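Local coordinates for ABC transporter substrate-binding protein (Staphylococcus aureus subsp. aureus NCTC 8325, PDB 3UN6), which is of unknown function but binds zinc and, as the substrate-binding component of an ABC importer, probably captures a ligand for uptake, at residues Asn73-Leu78 with Met172-Met177; Gly125-Glu130 with Lys204-Lys209; Tyr150-Glu155 with Asp213-Ala218; Ala192-Ala197 with Asp270-Ser275. All blocks are in the same frame, centred on the assembly; numbering follows the deposited sequence.

How the contacts relate
Contact 1 bridges the two lobes of this type II periplasmic-binding-protein fold, and contact 3 holds a connection running from one lobe to the other. Contact 2 lies within the lobe built on strands 112-122, 138-142, 167-171, 188-192 and 206-210; in contact 4 the helix following strand 188-192 of that lobe packs on helix 269-277. The W75 side chain of contact 1 is about 4 Å from a zinc ion, and the side chains of P194 (contact 4) and L152 (contact 3) are about 8 and 9 Å from zinc; contact 2 is a surface contact away from the site. Contacts 1 and 4 join where P174 CB lies 3.5 Å from F195 CD2. Contacts 2 and 3 meet through K209 CG and V214 CG2, also at 3.5 Å.

Contact 1: residues Asn73-Leu78 with Met172-Met177; sequences NNWPDL and MSPAEM
S173 meets the 73-78 segment through its CB rather than its hydroxyl: S173 CB comes within 3.3 Å of N73 O and lies 4.0 Å from N74 CB, so a main-chain carbonyl and two beta carbons make the core of a small interface. N74 touches only with the root of its side chain. Its CG sits between the backbone N and the carbonyl carbon (chi1 59°), which turns the amide away from S173 and back over the start of the helix. There N74 is the N-cap: N74 OD1 accepts from D77 N at 2.9 Å, with the donor tilted out of the carbonyl plane. N74 ND2 answers by donating to D77 OD2, again at 2.9 Å; the aspartate oxygen lies close to the plane of the amide, but the amide reaches it from above the carboxylate plane. Two bonds to one residue thus fix the rotation of the amide.

Next to it, the P174 ring approaches the W75 indole obliquely, P174 CG being 4.5 Å from W75 NE1. That indole nitrogen is buried here and has no partner in the model. No direct hydrogen bond joins the segments; a water does so, donating to N73 O at 2.6 Å and accepting from A175 N at 3.1 Å.

The contact spans the cleft between the lobes. W75, at the beginning of helix 75-83, packs on T92 and L93 of strand 89-93 and lies near the zinc-binding C221, while P174, in the loop between strand 167-171 and helix 177-182, rests on V191 of strand 188-192 and on F195 of helix 195-201.

Contact 2: residues Gly125-Glu130 with Lys204-Lys209; sequences GMHLNE and KGKTLK
K206 runs its side chain past the M126 carbonyl oxygen. With CG anti to the backbone N (chi1 174°) and every later torsion also extended, the methylene chain passes along that oxygen, K206 CD standing 3.3 Å from M126 O. The chain ends in a weak hydrogen bond, K206 NZ to M126 O at 3.2 Å, to which the methylenes add van der Waals contact.

The two leucines form the apolar half. L128 and L208 both carry CG anti to the carbonyl carbon, and their side chains run antiparallel, flank to flank, with L128 CD2 4.2 Å from L208 CB. The other methyl, L128 CD1, lies 3.7 Å from L208 O. L208 also sends its CD2 back to M126 O, at 3.7 Å. K209 behaves unlike K206: a bend at chi2 (70°) brings its chain round to cross L128 at about a right angle, and L128 CD1 touches K209 CD at 3.7 Å.

Behind this face the 125-130 loop is braced from within, H127 N donating to E130 OE1 on the anti side of the carboxylate at 2.7 Å. On the strand side, K206 pairs through its backbone with G122 of the antiparallel strand 112-122. Further along the same pair of strands, L208 and K209 sit together opposite I120, the arrangement of a classic beta bulge.

Contact 3: residues Tyr150-Glu155 with Asp213-Ala218; sequences YLLLEE and DVIPDA
L151 O accepts the helical bond from E155 N at 2.9 Å and has the I215 CD1 methyl 4.0 Å away, across the contact. The next carbonyl, L152 O, has V214 CG1 at 3.5 Å, so the loop's methyls reach the carbonyl oxygens of the helix. The rest of the interface is apolar. L152 offers a single branch: L152 CD2 meets V214 CB at 4.0 Å and I215 CG1 at 3.9 Å, filling the angle between the two residues while crossing I215 obliquely.

E155 serves here as a hydrocarbon. Its CG is anti to the backbone N (chi1 -179°), which lays the CB-CG part against the loop, E155 CG being 3.9 Å from I215 CG1; E155 and V214 overlap head to tail. The chain then bends at chi2 (55°), and the carboxylate makes a weak hydrogen bond to Q159, which also donates to V214 O.

A type II turn from I215 to A218 follows, in the connection from strand 206-210 of one lobe to strand 221-225 of the other. Helix 288-300 packs on I215 through E293 and L297, while L152 and V214 rest on strand 112-122, at N118 and I120.

Contact 4: residues Ala192-Ala197 with Asp270-Ser275; sequences AEPFGA and DVLTQS
In this type II periplasmic-binding-protein fold, the turn that leads from strand 188-192 into helix 195-201 packs against helix 269-277. The E193-P194 peptide bond is cis, and both of these residues face the second helix. P194 is the central piece: P194 CB lies 3.6 Å from V271 CG1 and 4.1 Å from L272 CD2, the proline ring and the leucine branch lying alongside with a common direction. V271 presents that methyl because its CG1 is anti to the backbone N (chi1 162°), and the same methyl reaches A197 CB at 4.0 Å. Q274, its chain extended beyond CG, lays its amide end against the alanine, with Q274 NE2 3.5 Å from A197 CB.

E193 touches S275 with its CB, then bends at chi2 (-68°) so that its carboxylate turns to the backbone N-H groups that follow it. E193 OE1 is gripped twice there, by A197 N at 2.9 Å through the syn lone pair and by G196 N nearly along the C-O axis; the pair of bonds holds the carboxylate in place over the first turn. K201, further along that helix, forms a salt bridge with D270.

The tightest approach belongs to S275 OG, 3.1 Å from P194 CB. Its bond to V271 O, 2.7 Å long, comes from the opposite face of that carbonyl to the one used by S275 N.

Contact 1: residues Asn73-Leu78 with Met172-Met177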
loop_
_atom_site.group_PDB
_atom_site.type_symbol
_atom_site.label_atom_id
_atom_site.label_comp_id
_atom_site.label_asym_id
_atom_site.label_seq_id
_atom_site.Cartn_x
_atom_site.Cartn_y
_atom_site.Cartn_z
ATOM N N ASN A 73 -6.171 -6.882 9.629
ATOM C CA ASN A 73 -5.994 -5.619 10.366
ATOM C C ASN A 73 -4.526 -5.196 10.460
ATOM O O ASN A 73 -4.233 -4.095 10.882
ATOM C CB ASN A 73 -6.506 -5.750 11.810
ATOM C CG ASN A 73 -7.942 -6.230 11.896
ATOM O OD1 ASN A 73 -8.279 -7.062 12.761
ATOM N ND2 ASN A 73 -8.798 -5.722 11.008
ATOM N N ASN A 74 -3.613 -6.090 10.111
ATOM C CA ASN A 74 -2.173 -5.818 10.180
ATOM C C ASN A 74 -1.424 -6.610 9.123
ATOM O O ASN A 74 -1.918 -7.632 8.633
ATOM C CB ASN A 74 -1.622 -6.192 11.549
ATOM C CG ASN A 74 -1.844 -7.662 11.886
ATOM O OD1 ASN A 74 -0.989 -8.516 11.629
ATOM N ND2 ASN A 74 -3.018 -7.969 12.399
ATOM N N TRP A 75 -0.219 -6.152 8.803
ATOM C CA TRP A 75 0.588 -6.776 7.758
ATOM C C TRP A 75 1.139 -8.180 8.038
ATOM O O TRP A 75 1.087 -9.039 7.152
ATOM C CB TRP A 75 1.692 -5.838 7.310
ATOM C CG TRP A 75 1.153 -4.608 6.668
ATOM C CD1 TRP A 75 1.171 -3.351 7.176
ATOM C CD2 TRP A 75 0.494 -4.523 5.408
ATOM N NE1 TRP A 75 0.577 -2.476 6.308
ATOM C CE2 TRP A 75 0.157 -3.174 5.205
ATOM C CE3 TRP A 75 0.172 -5.457 4.417
ATOM C CZ2 TRP A 75 -0.484 -2.731 4.060
ATOM C CZ3 TRP A 75 -0.474 -5.025 3.290
ATOM C CH2 TRP A 75 -0.801 -3.667 3.112
ATOM N N PRO A 76 1.650 -8.437 9.248
ATOM C CA PRO A 76 2.136 -9.802 9.496
ATOM C C PRO A 76 1.061 -10.894 9.317
ATOM O O PRO A 76 1.339 -11.915 8.697
ATOM C CB PRO A 76 2.642 -9.732 10.948
ATOM C CG PRO A 76 3.095 -8.304 11.087
ATOM C CD PRO A 76 2.053 -7.508 10.315
ATOM N N ASP A 77 -0.158 -10.684 9.821
ATOM C CA ASP A 77 -1.238 -11.672 9.614
ATOM C C ASP A 77 -1.515 -11.911 8.133
ATOM O O ASP A 77 -1.741 -13.045 7.691
ATOM C CB ASP A 77 -2.531 -11.211 10.249
ATOM C CG ASP A 77 -2.519 -11.314 11.745
ATOM O OD1 ASP A 77 -1.547 -11.878 12.292
ATOM O OD2 ASP A 77 -3.492 -10.829 12.371
ATOM N N LEU A 78 -1.532 -10.835 7.370
ATOM C CA LEU A 78 -1.778 -10.936 5.935
ATOM C C LEU A 78 -0.658 -11.766 5.233
ATOM O O LEU A 78 -0.953 -12.681 4.444
ATOM C CB LEU A 78 -1.961 -9.548 5.327
ATOM C CG LEU A 78 -2.149 -9.465 3.810
ATOM C CD1 LEU A 78 -2.978 -8.199 3.413
ATOM C CD2 LEU A 78 -0.827 -9.491 3.070
HETATM N N MSE A 172 3.480 -0.827 13.900
HETATM C CA MSE A 172 2.143 -1.017 14.441
HETATM C C MSE A 172 1.122 -1.070 13.317
HETATM O O MSE A 172 1.410 -0.699 12.194
HETATM C CB MSE A 172 1.796 0.075 15.449
HETATM C CG MSE A 172 1.760 1.468 14.875
HETATM SE SE MSE A 172 1.451 2.784 16.319
HETATM C CE MSE A 172 3.112 2.532 17.335
ATOM N N SER A 173 -0.056 -1.591 13.609
ATOM C CA SER A 173 -1.103 -1.638 12.595
ATOM C C SER A 173 -1.583 -0.208 12.305
ATOM O O SER A 173 -1.553 0.658 13.173
ATOM C CB SER A 173 -2.274 -2.503 13.061
ATOM O OG SER A 173 -2.794 -2.003 14.261
ATOM N N PRO A 174 -1.998 0.051 11.068
ATOM C CA PRO A 174 -2.499 1.374 10.715
ATOM C C PRO A 174 -3.615 1.865 11.646
ATOM O O PRO A 174 -3.547 3.014 12.125
ATOM C CB PRO A 174 -3.024 1.165 9.283
ATOM C CG PRO A 174 -2.172 0.049 8.759
ATOM C CD PRO A 174 -1.955 -0.857 9.911
ATOM N N ALA A 175 -4.604 0.999 11.933
ATOM C CA ALA A 175 -5.749 1.363 12.791
ATOM C C ALA A 175 -5.359 1.803 14.210
ATOM O O ALA A 175 -6.136 2.466 14.900
ATOM C CB ALA A 175 -6.762 0.189 12.880
ATOM N N GLU A 176 -4.182 1.407 14.653
ATOM C CA GLU A 176 -3.712 1.746 15.997
ATOM C C GLU A 176 -2.983 3.081 16.069
ATOM O O GLU A 176 -2.708 3.582 17.156
ATOM C CB GLU A 176 -2.771 0.640 16.495
ATOM C CG GLU A 176 -3.464 -0.660 16.820
ATOM C CD GLU A 176 -2.516 -1.772 17.310
ATOM O OE1 GLU A 176 -1.337 -1.821 16.874
ATOM O OE2 GLU A 176 -2.980 -2.620 18.128
HETATM N N MSE A 177 -2.668 3.673 14.917
HETATM C CA MSE A 177 -1.859 4.895 14.902
HETATM C C MSE A 177 -2.526 6.146 15.474
HETATM O O MSE A 177 -1.893 6.872 16.241
HETATM C CB MSE A 177 -1.283 5.127 13.507
HETATM C CG MSE A 177 -0.233 4.054 13.153
HETATM SE SE MSE A 177 0.365 4.266 11.367
HETATM C CE MSE A 177 1.487 2.609 11.203
HETATM O O HOH W 1 -5.151 -1.706 10.630
#

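Contact 2: residues Gly125-Glu130 with Lys204-Lys209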
loop_
_atom_site.group_PDB
_atom_site.type_symbol
_atom_site.label_atom_id
_atom_site.label_comp_id
_atom_site.label_asym_id
_atom_site.label_seq_id
_atom_site.Cartn_x
_atom_site.Cartn_y
_atom_site.Cartn_z
ATOM N N GLY A 125 -0.817 20.761 16.053
ATOM C CA GLY A 125 -0.054 22.030 16.119
ATOM C C GLY A 125 1.461 21.990 15.895
ATOM O O GLY A 125 2.150 23.002 16.073
HETATM N N MSE A 126 1.986 20.837 15.507
HETATM C CA MSE A 126 3.414 20.687 15.261
HETATM C C MSE A 126 3.745 21.282 13.891
HETATM O O MSE A 126 2.927 21.245 12.990
HETATM C CB MSE A 126 3.767 19.202 15.331
HETATM C CG MSE A 126 5.216 18.850 15.266
HETATM SE SE MSE A 126 5.361 16.914 15.574
HETATM C CE MSE A 126 5.017 16.921 17.497
ATOM N N HIS A 127 4.932 21.862 13.764
ATOM C CA HIS A 127 5.375 22.439 12.499
ATOM C C HIS A 127 6.640 21.707 12.084
ATOM O O HIS A 127 7.410 21.277 12.935
ATOM C CB HIS A 127 5.663 23.930 12.658
ATOM C CG HIS A 127 4.556 24.695 13.320
ATOM N ND1 HIS A 127 3.436 25.123 12.640
ATOM C CD2 HIS A 127 4.405 25.119 14.597
ATOM C CE1 HIS A 127 2.639 25.769 13.472
ATOM N NE2 HIS A 127 3.205 25.784 14.665
ATOM N N LEU A 128 6.862 21.562 10.783
ATOM C CA LEU A 128 8.070 20.879 10.295
ATOM C C LEU A 128 9.370 21.488 10.849
ATOM O O LEU A 128 10.371 20.778 10.998
ATOM C CB LEU A 128 8.095 20.834 8.772
ATOM C CG LEU A 128 7.160 19.768 8.221
ATOM C CD1 LEU A 128 6.967 19.907 6.711
ATOM C CD2 LEU A 128 7.705 18.385 8.593
ATOM N N ASN A 129 9.334 22.787 11.181
ATOM C CA ASN A 129 10.482 23.489 11.770
ATOM C C ASN A 129 10.714 23.097 13.224
ATOM O O ASN A 129 11.696 23.494 13.824
ATOM C CB ASN A 129 10.264 24.996 11.719
ATOM C CG ASN A 129 10.066 25.514 10.311
ATOM O OD1 ASN A 129 9.364 26.504 10.104
ATOM N ND2 ASN A 129 10.670 24.843 9.334
ATOM N N GLU A 130 9.795 22.330 13.790
ATOM C CA GLU A 130 9.889 21.896 15.178
ATOM C C GLU A 130 11.065 20.931 15.291
ATOM O O GLU A 130 11.803 20.954 16.264
ATOM C CB GLU A 130 8.618 21.134 15.593
ATOM C CG GLU A 130 8.002 21.587 16.901
ATOM C CD GLU A 130 7.169 22.854 16.721
ATOM O OE1 GLU A 130 6.543 23.003 15.652
ATOM O OE2 GLU A 130 7.119 23.686 17.652
ATOM N N LYS A 204 -6.607 14.324 17.804
ATOM C CA LYS A 204 -5.592 15.257 17.414
ATOM C C LYS A 204 -4.399 14.693 16.612
ATOM O O LYS A 204 -3.540 13.961 17.142
ATOM C CB LYS A 204 -5.143 15.920 18.722
ATOM C CG LYS A 204 -6.368 16.476 19.510
ATOM C CD LYS A 204 -6.126 16.788 20.986
ATOM C CE LYS A 204 -7.455 17.198 21.651
ATOM N NZ LYS A 204 -7.350 17.425 23.124
ATOM N N GLY A 205 -4.383 15.057 15.325
ATOM C CA GLY A 205 -3.324 14.711 14.392
ATOM C C GLY A 205 -3.266 15.798 13.326
ATOM O O GLY A 205 -4.292 16.355 12.954
ATOM N N LYS A 206 -2.070 16.112 12.846
ATOM C CA LYS A 206 -1.882 17.134 11.818
ATOM C C LYS A 206 -1.119 16.541 10.648
ATOM O O LYS A 206 -0.142 15.809 10.850
ATOM C CB LYS A 206 -1.108 18.330 12.396
ATOM C CG LYS A 206 -0.737 19.410 11.362
ATOM C CD LYS A 206 -0.134 20.648 12.027
ATOM C CE LYS A 206 0.205 21.746 11.006
ATOM N NZ LYS A 206 0.587 23.034 11.673
ATOM N N THR A 207 -1.568 16.839 9.430
ATOM C CA THR A 207 -0.894 16.358 8.225
ATOM C C THR A 207 0.329 17.212 7.969
ATOM O O THR A 207 0.210 18.403 7.677
ATOM C CB THR A 207 -1.796 16.405 6.992
ATOM O OG1 THR A 207 -2.980 15.639 7.244
ATOM C CG2 THR A 207 -1.059 15.824 5.761
ATOM N N LEU A 208 1.505 16.620 8.105
ATOM C CA LEU A 208 2.745 17.360 7.893
ATOM C C LEU A 208 3.199 17.322 6.447
ATOM O O LEU A 208 3.698 18.316 5.941
ATOM C CB LEU A 208 3.853 16.821 8.781
ATOM C CG LEU A 208 3.621 16.990 10.279
ATOM C CD1 LEU A 208 4.723 16.294 11.033
ATOM C CD2 LEU A 208 3.564 18.463 10.610
ATOM N N LYS A 209 2.992 16.194 5.771
ATOM C CA LYS A 209 3.489 16.050 4.416
ATOM C C LYS A 209 2.769 14.919 3.680
ATOM O O LYS A 209 2.349 13.938 4.297
ATOM C CB LYS A 209 4.985 15.691 4.539
ATOM C CG LYS A 209 5.902 16.298 3.545
ATOM C CD LYS A 209 6.046 17.766 3.792
ATOM C CE LYS A 209 7.045 18.395 2.857
ATOM N NZ LYS A 209 7.044 19.887 3.005
#

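Contact 3: residues Tyr150-Glu155 with Asp213-Ala218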
loop_
_atom_site.group_PDB
_atom_site.type_symbol
_atom_site.label_atom_id
_atom_site.label_comp_id
_atom_site.label_asym_id
_atom_site.label_seq_id
_atom_site.Cartn_x
_atom_site.Cartn_y
_atom_site.Cartn_z
ATOM N N TYR A 150 8.677 3.784 5.996
ATOM C CA TYR A 150 10.010 3.920 6.593
ATOM C C TYR A 150 10.919 4.751 5.664
ATOM O O TYR A 150 11.635 5.638 6.116
ATOM C CB TYR A 150 10.658 2.546 6.816
ATOM C CG TYR A 150 12.125 2.594 7.201
ATOM C CD1 TYR A 150 13.133 2.344 6.273
ATOM C CD2 TYR A 150 12.506 2.935 8.501
ATOM C CE1 TYR A 150 14.480 2.396 6.647
ATOM C CE2 TYR A 150 13.815 2.984 8.867
ATOM C CZ TYR A 150 14.803 2.723 7.948
ATOM O OH TYR A 150 16.099 2.790 8.373
ATOM N N LEU A 151 10.886 4.448 4.377
ATOM C CA LEU A 151 11.718 5.157 3.408
ATOM C C LEU A 151 11.338 6.629 3.293
ATOM O O LEU A 151 12.201 7.489 3.210
ATOM C CB LEU A 151 11.635 4.488 2.022
ATOM C CG LEU A 151 12.038 3.004 2.018
ATOM C CD1 LEU A 151 11.808 2.395 0.620
ATOM C CD2 LEU A 151 13.486 2.805 2.475
ATOM N N LEU A 152 10.042 6.916 3.281
ATOM C CA LEU A 152 9.564 8.295 3.191
ATOM C C LEU A 152 10.047 9.101 4.386
ATOM O O LEU A 152 10.533 10.238 4.244
ATOM C CB LEU A 152 8.032 8.332 3.115
ATOM C CG LEU A 152 7.368 7.977 1.784
ATOM C CD1 LEU A 152 5.875 7.684 1.977
ATOM C CD2 LEU A 152 7.588 9.105 0.773
ATOM N N LEU A 153 9.939 8.498 5.566
ATOM C CA LEU A 153 10.342 9.172 6.782
ATOM C C LEU A 153 11.832 9.425 6.840
ATOM O O LEU A 153 12.255 10.501 7.259
ATOM C CB LEU A 153 9.839 8.423 8.009
ATOM C CG LEU A 153 8.373 8.641 8.384
ATOM C CD1 LEU A 153 7.942 7.518 9.423
ATOM C CD2 LEU A 153 8.190 10.017 8.962
ATOM N N GLU A 154 12.626 8.452 6.403
ATOM C CA GLU A 154 14.068 8.625 6.365
ATOM C C GLU A 154 14.480 9.684 5.351
ATOM O O GLU A 154 15.469 10.395 5.546
ATOM C CB GLU A 154 14.764 7.291 6.062
ATOM C CG GLU A 154 14.854 6.409 7.262
ATOM C CD GLU A 154 15.788 6.968 8.293
ATOM O OE1 GLU A 154 17.013 6.913 8.066
ATOM O OE2 GLU A 154 15.319 7.439 9.344
ATOM N N GLU A 155 13.754 9.765 4.249
ATOM C CA GLU A 155 14.065 10.778 3.255
ATOM C C GLU A 155 13.689 12.153 3.802
ATOM O O GLU A 155 14.406 13.134 3.569
ATOM C CB GLU A 155 13.356 10.497 1.941
ATOM C CG GLU A 155 13.657 11.524 0.837
ATOM C CD GLU A 155 15.143 11.692 0.573
ATOM O OE1 GLU A 155 15.871 10.677 0.628
ATOM O OE2 GLU A 155 15.581 12.847 0.320
ATOM N N ASP A 213 5.283 14.901 -1.798
ATOM C CA ASP A 213 6.175 16.010 -1.492
ATOM C C ASP A 213 7.552 15.556 -1.075
ATOM O O ASP A 213 8.453 16.386 -0.940
ATOM C CB ASP A 213 5.644 16.808 -0.280
ATOM C CG ASP A 213 4.216 17.290 -0.444
ATOM O OD1 ASP A 213 3.868 17.683 -1.561
ATOM O OD2 ASP A 213 3.448 17.300 0.572
ATOM N N VAL A 214 7.700 14.262 -0.809
ATOM C CA VAL A 214 8.933 13.722 -0.272
ATOM C C VAL A 214 9.631 12.849 -1.295
ATOM O O VAL A 214 10.781 13.082 -1.614
ATOM C CB VAL A 214 8.619 12.925 0.978
ATOM C CG1 VAL A 214 9.860 12.400 1.584
ATOM C CG2 VAL A 214 7.871 13.814 1.967
ATOM N N ILE A 215 8.958 11.801 -1.759
ATOM C CA ILE A 215 9.509 10.973 -2.837
ATOM C C ILE A 215 8.387 10.849 -3.860
ATOM O O ILE A 215 7.497 10.023 -3.711
ATOM C CB ILE A 215 9.973 9.543 -2.395
ATOM C CG1 ILE A 215 10.910 9.591 -1.206
ATOM C CG2 ILE A 215 10.705 8.867 -3.542
ATOM C CD1 ILE A 215 11.249 8.174 -0.611
ATOM N N PRO A 216 8.420 11.677 -4.900
ATOM C CA PRO A 216 7.374 11.634 -5.905
ATOM C C PRO A 216 7.117 10.248 -6.500
ATOM O O PRO A 216 8.043 9.574 -6.953
ATOM C CB PRO A 216 7.893 12.581 -6.976
ATOM C CG PRO A 216 8.735 13.552 -6.211
ATOM C CD PRO A 216 9.408 12.727 -5.184
ATOM N N ASP A 217 5.851 9.849 -6.464
ATOM C CA ASP A 217 5.374 8.571 -6.990
ATOM C C ASP A 217 6.169 7.348 -6.514
ATOM O O ASP A 217 6.506 6.454 -7.302
ATOM C CB ASP A 217 5.292 8.609 -8.530
ATOM C CG ASP A 217 4.496 7.394 -9.119
ATOM O OD1 ASP A 217 3.639 6.795 -8.407
ATOM O OD2 ASP A 217 4.732 7.048 -10.301
ATOM N N ALA A 218 6.492 7.325 -5.229
ATOM C CA ALA A 218 7.142 6.177 -4.648
ATOM C C ALA A 218 6.150 5.022 -4.658
ATOM O O ALA A 218 5.013 5.167 -4.228
ATOM C CB ALA A 218 7.572 6.479 -3.208
#

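Contact 4: residues Ala192-Ala197 with Asp270-Ser275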
loop_
_atom_site.group_PDB
_atom_site.type_symbol
_atom_site.label_atom_id
_atom_site.label_comp_id
_atom_site.label_asym_id
_atom_site.label_seq_id
_atom_site.Cartn_x
_atom_site.Cartn_y
_atom_site.Cartn_z
ATOM N N ALA A 192 -0.802 4.682 4.868
ATOM C CA ALA A 192 -1.683 4.924 3.742
ATOM C C ALA A 192 -2.962 5.545 4.265
ATOM O O ALA A 192 -3.368 5.284 5.401
ATOM C CB ALA A 192 -2.010 3.615 3.017
ATOM N N GLU A 193 -3.609 6.352 3.451
ATOM C CA GLU A 193 -4.918 6.849 3.836
ATOM C C GLU A 193 -5.809 5.609 3.873
ATOM O O GLU A 193 -5.495 4.608 3.229
ATOM C CB GLU A 193 -5.412 7.890 2.858
ATOM C CG GLU A 193 -4.639 9.212 2.930
ATOM C CD GLU A 193 -4.848 10.003 4.245
ATOM O OE1 GLU A 193 -5.117 9.399 5.306
ATOM O OE2 GLU A 193 -4.704 11.250 4.216
ATOM N N PRO A 194 -6.918 5.662 4.627
ATOM C CA PRO A 194 -7.458 6.783 5.346
ATOM C C PRO A 194 -6.952 6.986 6.771
ATOM O O PRO A 194 -7.525 7.786 7.482
ATOM C CB PRO A 194 -8.939 6.438 5.387
ATOM C CG PRO A 194 -8.937 4.952 5.554
ATOM C CD PRO A 194 -7.714 4.449 4.868
ATOM N N PHE A 195 -5.859 6.334 7.155
ATOM C CA PHE A 195 -5.408 6.417 8.543
ATOM C C PHE A 195 -4.767 7.734 8.963
ATOM O O PHE A 195 -4.612 7.987 10.150
ATOM C CB PHE A 195 -4.657 5.139 8.948
ATOM C CG PHE A 195 -5.561 3.947 8.933
ATOM C CD1 PHE A 195 -6.508 3.778 9.958
ATOM C CD2 PHE A 195 -5.599 3.101 7.841
ATOM C CE1 PHE A 195 -7.418 2.724 9.938
ATOM C CE2 PHE A 195 -6.513 2.016 7.804
ATOM C CZ PHE A 195 -7.434 1.846 8.864
ATOM N N GLY A 196 -4.463 8.602 8.001
ATOM C CA GLY A 196 -3.975 9.940 8.326
ATOM C C GLY A 196 -5.183 10.830 8.558
ATOM O O GLY A 196 -5.298 11.502 9.596
ATOM N N ALA A 197 -6.102 10.817 7.593
ATOM C CA ALA A 197 -7.310 11.597 7.697
ATOM C C ALA A 197 -8.029 11.219 8.998
ATOM O O ALA A 197 -8.559 12.085 9.685
ATOM C CB ALA A 197 -8.202 11.357 6.493
ATOM N N ASP A 270 -16.541 11.832 4.612
ATOM C CA ASP A 270 -15.581 12.939 4.649
ATOM C C ASP A 270 -14.144 12.439 4.750
ATOM O O ASP A 270 -13.285 12.970 4.080
ATOM C CB ASP A 270 -15.896 13.945 5.747
ATOM C CG ASP A 270 -15.906 13.334 7.124
ATOM O OD1 ASP A 270 -16.500 13.959 8.033
ATOM O OD2 ASP A 270 -15.337 12.235 7.308
ATOM N N VAL A 271 -13.894 11.442 5.599
ATOM C CA VAL A 271 -12.564 10.839 5.710
ATOM C C VAL A 271 -12.135 10.182 4.396
ATOM O O VAL A 271 -10.977 10.281 4.024
ATOM C CB VAL A 271 -12.499 9.808 6.865
ATOM C CG1 VAL A 271 -11.284 8.839 6.726
ATOM C CG2 VAL A 271 -12.489 10.547 8.202
ATOM N N LEU A 272 -13.071 9.547 3.684
ATOM C CA LEU A 272 -12.733 8.824 2.454
ATOM C C LEU A 272 -12.611 9.750 1.223
ATOM O O LEU A 272 -11.879 9.424 0.279
ATOM C CB LEU A 272 -13.709 7.663 2.216
ATOM C CG LEU A 272 -13.594 6.546 3.272
ATOM C CD1 LEU A 272 -14.787 5.624 3.170
ATOM C CD2 LEU A 272 -12.259 5.764 3.140
ATOM N N THR A 273 -13.301 10.893 1.254
ATOM C CA THR A 273 -13.165 11.900 0.193
ATOM C C THR A 273 -11.753 12.478 0.275
ATOM O O THR A 273 -11.053 12.578 -0.729
ATOM C CB THR A 273 -14.216 12.993 0.326
ATOM O OG1 THR A 273 -15.504 12.386 0.195
ATOM C CG2 THR A 273 -14.048 14.042 -0.777
ATOM N N GLN A 274 -11.319 12.840 1.481
ATOM C CA GLN A 274 -9.952 13.322 1.666
ATOM C C GLN A 274 -8.931 12.247 1.216
ATOM O O GLN A 274 -7.953 12.547 0.519
ATOM C CB GLN A 274 -9.726 13.702 3.136
ATOM C CG GLN A 274 -8.290 14.124 3.471
ATOM C CD GLN A 274 -8.199 14.672 4.879
ATOM O OE1 GLN A 274 -9.161 15.230 5.385
ATOM N NE2 GLN A 274 -7.057 14.523 5.507
ATOM N N SER A 275 -9.185 10.996 1.607
ATOM C CA SER A 275 -8.307 9.873 1.294
ATOM C C SER A 275 -8.198 9.637 -0.210
ATOM O O SER A 275 -7.100 9.431 -0.739
ATOM C CB SER A 275 -8.827 8.612 1.982
ATOM O OG SER A 275 -8.798 8.761 3.409
#